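Local coordinates for putative adenosine kinase (Schistosoma mansoni, PDB 3VAS), which probably phosphorylates adenosine to AMP with ATP as phosphate donor, as an adenosine kinase of the ribokinase (pfkB) family that binds adenosine in its pocket, at residues V39-D42 / D43-R47; M64-Y67 / D68-K72; R332-P335 / M336-L340. All coordinates share one frame; numbering follows the deposited sequence.

Contact 1 (V39-D42 / D43-R47); sequences VDAD and DFMYR
Ala41 and Asp42, just past the end of strand 27-40, meet Phe44, Met45 and Tyr46 in the first turn of helix 44-48, so this is a strand-to-helix turn at the rim of a ribokinase-type fold. Asp43 follows directly and points its CB away overall, though CB still touches Asp42; its OD1 makes a long, weak ion pair with Lys148, which suits an acidic residue on an exposed corner. Phe44 CG stands between the backbone N and the carbonyl carbon (chi1 73°), and this swings the ring back alongside Asp42, CE2 lying 3.5 Å from Asp42 CB. The Asp42 carboxylate and the ring lie nearly parallel, their planes 6° apart, the two side chains running side by side and pointing the same way, while Asp42 OD2 is engaged in a salt bridge with Lys73. Over one face of the same ring sits Met45 CG, offset toward the rim. The backbone of Met45 makes the polar link of the turn: its N donates to Asp42 O at 3.2 Å, approaching from above the carbonyl plane rather than on a lone pair. Met45 CB also lies against that oxygen, at 3.3 Å, before the chain bends at chi2 and chi3 and leads off to pack on Ile66 and Glu69 of helix 65-70 and on Leu144. A flexible, unbranched thioether suits a buried place among helix 65-70 and strand 138-145. The Tyr46 ring comes back toward the preceding residues, with CE2 3.6 Å from Asp42 O, which stands oblique to the ring, and Asp43 O lies in plane at the ring edge. The small methyl of Ala41 lets the phenol come close, and the hydroxyl has weak hydrogen bonds to Leu144 O and Ser146 OG. Tyr46 OH stands 3.5 Å from Ala41 CB.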
loop_
_atom_site.group_PDB
_atom_site.type_symbol
_atom_site.label_atom_id
_atom_site.label_comp_id
_atom_site.label_asym_id
_atom_site.label_seq_id
_atom_site.Cartn_x
_atom_site.Cartn_y
_atom_site.Cartn_z
ATOM N N VAL A 39 -6.078 -16.346 9.149
ATOM C CA VAL A 39 -6.201 -17.553 9.955
ATOM C C VAL A 39 -5.497 -17.388 11.296
ATOM O O VAL A 39 -4.441 -16.761 11.375
ATOM C CB VAL A 39 -5.621 -18.783 9.200
ATOM C CG1 VAL A 39 -4.280 -18.449 8.557
ATOM C CG2 VAL A 39 -5.495 -19.993 10.117
ATOM N N ASP A 40 -6.105 -17.922 12.351
ATOM C CA ASP A 40 -5.423 -18.071 13.629
ATOM C C ASP A 40 -4.404 -19.199 13.506
ATOM O O ASP A 40 -4.764 -20.380 13.487
ATOM C CB ASP A 40 -6.420 -18.367 14.749
ATOM C CG ASP A 40 -7.278 -17.164 15.099
ATOM O OD1 ASP A 40 -6.813 -16.021 14.897
ATOM O OD2 ASP A 40 -8.415 -17.363 15.580
ATOM N N ALA A 41 -3.133 -18.828 13.412
ATOM C CA ALA A 41 -2.072 -19.790 13.141
ATOM C C ALA A 41 -1.483 -20.393 14.411
ATOM O O ALA A 41 -1.372 -19.723 15.440
ATOM C CB ALA A 41 -0.976 -19.141 12.311
ATOM N N ASP A 42 -1.109 -21.665 14.326
ATOM C CA ASP A 42 -0.405 -22.335 15.410
ATOM C C ASP A 42 1.047 -21.877 15.416
ATOM O O ASP A 42 1.568 -21.426 14.397
ATOM C CB ASP A 42 -0.475 -23.854 15.240
ATOM C CG ASP A 42 -1.885 -24.346 14.946
ATOM O OD1 ASP A 42 -2.646 -24.598 15.906
ATOM O OD2 ASP A 42 -2.227 -24.485 13.749
ATOM N N ASP A 43 1.701 -22.005 16.562
ATOM C CA ASP A 43 3.059 -21.498 16.727
ATOM C C ASP A 43 4.086 -22.202 15.843
ATOM O O ASP A 43 5.091 -21.598 15.462
ATOM C CB ASP A 43 3.480 -21.575 18.197
ATOM C CG ASP A 43 2.483 -20.899 19.122
ATOM O OD1 ASP A 43 2.462 -19.651 19.164
ATOM O OD2 ASP A 43 1.721 -21.617 19.806
ATOM N N PHE A 44 3.840 -23.468 15.511
ATOM C CA PHE A 44 4.793 -24.216 14.689
ATOM C C PHE A 44 4.917 -23.635 13.285
ATOM O O PHE A 44 5.974 -23.731 12.663
ATOM C CB PHE A 44 4.466 -25.721 14.644
ATOM C CG PHE A 44 3.250 -26.079 13.813
ATOM C CD1 PHE A 44 3.333 -26.177 12.429
ATOM C CD2 PHE A 44 2.036 -26.362 14.424
ATOM C CE1 PHE A 44 2.221 -26.517 11.671
ATOM C CE2 PHE A 44 0.922 -26.709 13.671
ATOM C CZ PHE A 44 1.015 -26.784 12.293
ATOM N N MET A 45 3.832 -23.031 12.805
ATOM C CA MET A 45 3.761 -22.501 11.444
ATOM C C MET A 45 4.865 -21.493 11.147
ATOM O O MET A 45 5.408 -21.468 10.041
ATOM C CB MET A 45 2.396 -21.855 11.191
ATOM C CG MET A 45 1.228 -22.824 11.225
ATOM S SD MET A 45 1.113 -23.809 9.724
ATOM C CE MET A 45 0.832 -22.529 8.512
ATOM N N TYR A 46 5.193 -20.667 12.135
ATOM C CA TYR A 46 6.197 -19.620 11.953
ATOM C C TYR A 46 7.602 -20.200 11.856
ATOM O O TYR A 46 8.437 -19.690 11.110
ATOM C CB TYR A 46 6.092 -18.568 13.067
ATOM C CG TYR A 46 4.716 -17.954 13.134
ATOM C CD1 TYR A 46 4.395 -16.833 12.375
ATOM C CD2 TYR A 46 3.719 -18.519 13.924
ATOM C CE1 TYR A 46 3.124 -16.280 12.417
ATOM C CE2 TYR A 46 2.447 -17.971 13.972
ATOM C CZ TYR A 46 2.158 -16.854 13.217
ATOM O OH TYR A 46 0.894 -16.313 13.261
ATOM N N ARG A 47 7.857 -21.275 12.600
ATOM C CA ARG A 47 9.138 -21.974 12.515
ATOM C C ARG A 47 9.208 -22.791 11.226
ATOM O O ARG A 47 10.196 -22.740 10.492
ATOM C CB ARG A 47 9.350 -22.885 13.731
ATOM C CG ARG A 47 9.054 -22.225 15.077
ATOM C CD ARG A 47 9.558 -23.068 16.250
ATOM N NE ARG A 47 9.094 -24.454 16.192
ATOM C CZ ARG A 47 8.011 -24.916 16.815
ATOM N NH1 ARG A 47 7.264 -24.105 17.556
ATOM N NH2 ARG A 47 7.676 -26.197 16.697
#

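Contact 2 (M64-Y67 / D68-K72); sequences MTIY and DEIQK
Thr65 and Glu69, like Ile66 and Ile70, are joined across one turn of the short amphipathic helix 65-70, which packs on strands 138-145 and 150-157. The backbone bonds come first. Glu69 N donates to Thr65 O at 2.9 Å, in the carbonyl plane, and Ile70 N reaches Ile66 O at 2.9 Å with a nearly straight N-H (169°). The next bond in the series, Gln71 N to Tyr67 O, is weak at 3.4 Å.

The apolar contacts lie on the buried side. Ile70 CG2 lies 4.1 Å from Ile66 CG1, the two branched chains crossing at a slant, and both also rest on Met45. Ile66 CG2 sits over the centre of the Tyr67 ring, 3.7 Å above its plane, a CH-pi contact between neighbouring residues, the methyl lying against the ring's pi face.

The polar side chains fall into two groups. Glu69, with CG anti to the backbone N (chi1 -171°), extends to a salt bridge with Lys48 and a hydrogen bond with Tyr49, whose hydroxyl also bonds Thr65 OG1. On another side, a water donates to Tyr67 O at 2.8 Å and accepts a weak bond from Gln71 NE2.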
loop_
_atom_site.group_PDB
_atom_site.type_symbol
_atom_site.label_atom_id
_atom_site.label_comp_id
_atom_site.label_asym_id
_atom_site.label_seq_id
_atom_site.Cartn_x
_atom_site.Cartn_y
_atom_site.Cartn_z
ATOM N N MET A 64 4.770 -23.202 -0.503
ATOM C CA MET A 64 3.523 -23.502 -1.209
ATOM C C MET A 64 2.509 -24.340 -0.440
ATOM O O MET A 64 1.307 -24.197 -0.652
ATOM C CB MET A 64 3.797 -24.121 -2.582
ATOM C CG MET A 64 4.406 -23.150 -3.577
ATOM S SD MET A 64 3.470 -21.609 -3.737
ATOM C CE MET A 64 4.565 -20.686 -4.817
ATOM N N THR A 65 2.980 -25.196 0.459
ATOM C CA THR A 65 2.065 -26.057 1.214
ATOM C C THR A 65 1.198 -25.280 2.199
ATOM O O THR A 65 0.182 -25.797 2.666
ATOM C CB THR A 65 2.811 -27.168 1.977
ATOM O OG1 THR A 65 3.845 -26.584 2.778
ATOM C CG2 THR A 65 3.422 -28.178 1.002
ATOM N N ILE A 66 1.592 -24.043 2.504
ATOM C CA ILE A 66 0.891 -23.238 3.504
ATOM C C ILE A 66 -0.578 -23.006 3.137
ATOM O O ILE A 66 -1.446 -22.980 4.013
ATOM C CB ILE A 66 1.612 -21.886 3.792
ATOM C CG1 ILE A 66 1.187 -21.331 5.147
ATOM C CG2 ILE A 66 1.358 -20.856 2.688
ATOM C CD1 ILE A 66 1.844 -20.011 5.496
ATOM N N TYR A 67 -0.860 -22.875 1.847
ATOM C CA TYR A 67 -2.220 -22.580 1.400
ATOM C C TYR A 67 -3.167 -23.762 1.595
ATOM O O TYR A 67 -4.303 -23.585 2.029
ATOM C CB TYR A 67 -2.217 -22.073 -0.046
ATOM C CG TYR A 67 -1.329 -20.862 -0.207
ATOM C CD1 TYR A 67 -1.722 -19.619 0.283
ATOM C CD2 TYR A 67 -0.091 -20.963 -0.818
ATOM C CE1 TYR A 67 -0.906 -18.509 0.155
ATOM C CE2 TYR A 67 0.733 -19.859 -0.949
ATOM C CZ TYR A 67 0.324 -18.639 -0.461
ATOM O OH TYR A 67 1.148 -17.547 -0.596
ATOM N N ASP A 68 -2.697 -24.965 1.290
ATOM C CA ASP A 68 -3.473 -26.167 1.573
ATOM C C ASP A 68 -3.568 -26.374 3.077
ATOM O O ASP A 68 -4.594 -26.823 3.589
ATOM C CB ASP A 68 -2.836 -27.396 0.924
ATOM C CG ASP A 68 -3.023 -27.429 -0.582
ATOM O OD1 ASP A 68 -4.072 -26.950 -1.063
ATOM O OD2 ASP A 68 -2.120 -27.938 -1.283
ATOM N N GLU A 69 -2.494 -26.029 3.781
ATOM C CA GLU A 69 -2.416 -26.256 5.217
ATOM C C GLU A 69 -3.404 -25.402 6.016
ATOM O O GLU A 69 -4.136 -25.924 6.858
ATOM C CB GLU A 69 -0.989 -26.045 5.728
ATOM C CG GLU A 69 -0.794 -26.480 7.172
ATOM C CD GLU A 69 0.667 -26.664 7.545
ATOM O OE1 GLU A 69 1.544 -26.133 6.829
ATOM O OE2 GLU A 69 0.938 -27.345 8.556
ATOM N N ILE A 70 -3.432 -24.098 5.758
ATOM C CA ILE A 70 -4.343 -23.218 6.492
ATOM C C ILE A 70 -5.797 -23.450 6.090
ATOM O O ILE A 70 -6.716 -23.052 6.800
ATOM C CB ILE A 70 -4.000 -21.729 6.305
ATOM C CG1 ILE A 70 -4.246 -21.303 4.857
ATOM C CG2 ILE A 70 -2.571 -21.447 6.733
ATOM C CD1 ILE A 70 -3.954 -19.846 4.603
ATOM N N GLN A 71 -6.000 -24.104 4.951
ATOM C CA GLN A 71 -7.344 -24.395 4.467
ATOM C C GLN A 71 -7.985 -25.515 5.285
ATOM O O GLN A 71 -9.175 -25.805 5.143
ATOM C CB GLN A 71 -7.309 -24.760 2.980
ATOM C CG GLN A 71 -8.586 -24.429 2.229
ATOM C CD GLN A 71 -8.943 -22.953 2.305
ATOM O OE1 GLN A 71 -10.089 -22.595 2.581
ATOM N NE2 GLN A 71 -7.963 -22.087 2.053
ATOM N N LYS A 72 -7.188 -26.139 6.146
ATOM C CA LYS A 72 -7.681 -27.185 7.029
ATOM C C LYS A 72 -8.110 -26.580 8.361
ATOM O O LYS A 72 -8.700 -27.252 9.207
ATOM C CB LYS A 72 -6.602 -28.247 7.242
ATOM C CG LYS A 72 -6.217 -28.969 5.966
ATOM C CD LYS A 72 -5.001 -29.851 6.158
ATOM C CE LYS A 72 -4.750 -30.683 4.913
ATOM N NZ LYS A 72 -5.895 -31.596 4.630
HETATM O O HOH W 1 -5.629 -21.288 1.249
#

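Contact 3 (R332-P335 / M336-L340); sequences RGKP and MITSL
The N-terminal turn of helix 336-351 is fastened to the loop before it by Pro335, the N-cap residue, and by Ser339 one turn further on. Pro335 O accepts two bonds from this one serine. Ser339 N donates at 3.0 Å, arriving nearly along the C=O axis, whereas Ser339 OG donates to the same oxygen at 3.1 Å from above the carbonyl plane. The hydroxyl can reach back because OG is anti to the carbonyl carbon and beside the backbone N (chi1 -65°). A serine is apt here: it is small enough for a buried place against Phe326 and Tyr330 of helix 318-330, and its hydroxyl finds an acceptor in the N-cap carbonyl one turn back.

The loop itself joins two consecutive helices near the C-terminal end of this ribokinase-family chain. It opens with a Schellman motif ending helix 318-330, in which Gly333 is the C-prime residue; glycine accommodates the positive phi of 93° that a side chain would find crowded by the preceding carbonyl. Arg332 NH2 turns back to a salt bridge with Asp329 of the same helix. Proline is tolerated at the N-cap because the N-H it lacks would have no helical acceptor there, and its ring fixes phi near -62°.

On the outer flank the Pro335 ring and Thr338 are set slantwise to each other, Pro335 CG lying 3.7 Å from Thr338 OG1. The other branch, Thr338 CG2, lies 3.9 Å from Lys334 CB. Beyond CB the Lys334 chain bends at chi2 and leads away. Lys334 CB also lies 3.8 Å from Ser339 OG.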
loop_
_atom_site.group_PDB
_atom_site.type_symbol
_atom_site.label_atom_id
_atom_site.label_comp_id
_atom_site.label_asym_id
_atom_site.label_seq_id
_atom_site.Cartn_x
_atom_site.Cartn_y
_atom_site.Cartn_z
ATOM N N ARG A 332 -7.408 17.627 -0.511
ATOM C CA ARG A 332 -8.532 18.557 -0.393
ATOM C C ARG A 332 -8.119 19.857 0.298
ATOM O O ARG A 332 -8.963 20.671 0.673
ATOM C CB ARG A 332 -9.726 17.898 0.306
ATOM C CG ARG A 332 -10.384 16.806 -0.535
ATOM C CD ARG A 332 -11.578 16.193 0.167
ATOM N NE ARG A 332 -11.185 15.469 1.373
ATOM C CZ ARG A 332 -12.045 14.903 2.213
ATOM N NH1 ARG A 332 -13.348 14.983 1.978
ATOM N NH2 ARG A 332 -11.603 14.261 3.289
ATOM N N GLY A 333 -6.814 20.043 0.459
ATOM C CA GLY A 333 -6.274 21.314 0.913
ATOM C C GLY A 333 -6.044 21.461 2.406
ATOM O O GLY A 333 -5.665 22.532 2.866
ATOM N N LYS A 334 -6.279 20.400 3.171
ATOM C CA LYS A 334 -6.042 20.449 4.611
ATOM C C LYS A 334 -4.538 20.509 4.874
ATOM O O LYS A 334 -3.769 19.823 4.211
ATOM C CB LYS A 334 -6.650 19.225 5.298
ATOM C CG LYS A 334 -8.109 18.966 4.953
ATOM C CD LYS A 334 -9.006 20.112 5.379
ATOM C CE LYS A 334 -10.434 19.875 4.911
ATOM N NZ LYS A 334 -10.870 18.486 5.230
ATOM N N PRO A 335 -4.110 21.345 5.831
ATOM C CA PRO A 335 -2.679 21.461 6.152
ATOM C C PRO A 335 -2.063 20.164 6.672
ATOM O O PRO A 335 -2.782 19.223 7.017
ATOM C CB PRO A 335 -2.637 22.547 7.236
ATOM C CG PRO A 335 -4.050 22.709 7.701
ATOM C CD PRO A 335 -4.923 22.341 6.546
ATOM N N MET A 336 -0.733 20.141 6.724
ATOM C CA MET A 336 0.046 18.958 7.089
ATOM C C MET A 336 -0.401 18.274 8.381
ATOM O O MET A 336 -0.621 17.063 8.401
ATOM C CB MET A 336 1.528 19.332 7.204
ATOM C CG MET A 336 2.427 18.184 7.624
ATOM S SD MET A 336 2.621 16.979 6.304
ATOM C CE MET A 336 3.457 15.649 7.163
ATOM N N ILE A 337 -0.524 19.048 9.455
ATOM C CA ILE A 337 -0.847 18.487 10.766
ATOM C C ILE A 337 -2.259 17.901 10.799
ATOM O O ILE A 337 -2.477 16.800 11.313
ATOM C CB ILE A 337 -0.686 19.535 11.887
ATOM C CG1 ILE A 337 0.760 20.038 11.941
ATOM C CG2 ILE A 337 -1.088 18.946 13.236
ATOM C CD1 ILE A 337 1.761 18.980 12.360
ATOM N N THR A 338 -3.212 18.647 10.244
ATOM C CA THR A 338 -4.587 18.182 10.127
ATOM C C THR A 338 -4.636 16.857 9.366
ATOM O O THR A 338 -5.345 15.930 9.757
ATOM C CB THR A 338 -5.466 19.235 9.414
ATOM O OG1 THR A 338 -5.503 20.436 10.197
ATOM C CG2 THR A 338 -6.891 18.719 9.207
ATOM N N SER A 339 -3.858 16.769 8.291
ATOM C CA SER A 339 -3.813 15.562 7.468
ATOM C C SER A 339 -3.216 14.372 8.220
ATOM O O SER A 339 -3.677 13.238 8.066
ATOM C CB SER A 339 -3.034 15.819 6.176
ATOM O OG SER A 339 -3.694 16.771 5.358
ATOM N N LEU A 340 -2.194 14.635 9.034
ATOM C CA LEU A 340 -1.591 13.592 9.865
ATOM C C LEU A 340 -2.598 13.016 10.861
ATOM O O LEU A 340 -2.648 11.805 11.064
ATOM C CB LEU A 340 -0.352 14.111 10.601
ATOM C CG LEU A 340 0.876 14.414 9.739
ATOM C CD1 LEU A 340 2.024 14.908 10.606
ATOM C CD2 LEU A 340 1.292 13.177 8.938
#

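Following the chain from the N terminus, contact 1 turns strand 27-40 into helix 44-48, contact 2 spans helix 65-70 after the intervening strand 55-58, and contact 3, much later, bridges helices 318-330 and 336-351. Each is one continuous stretch, so they lie in series, and none nests in or crosses another. Contacts 1 and 2 do touch: Met45 CE meets Ile66 CG1 at 3.6 Å and Val39 CG1 meets Ile70 CG2 at 3.9 Å, which packs the two short helices together beside strand 138-145. Contact 3 lies on the opposite side of the chain's centre, its centre about 40 Å from that of contact 1, beside strands 279-284 and 287-293.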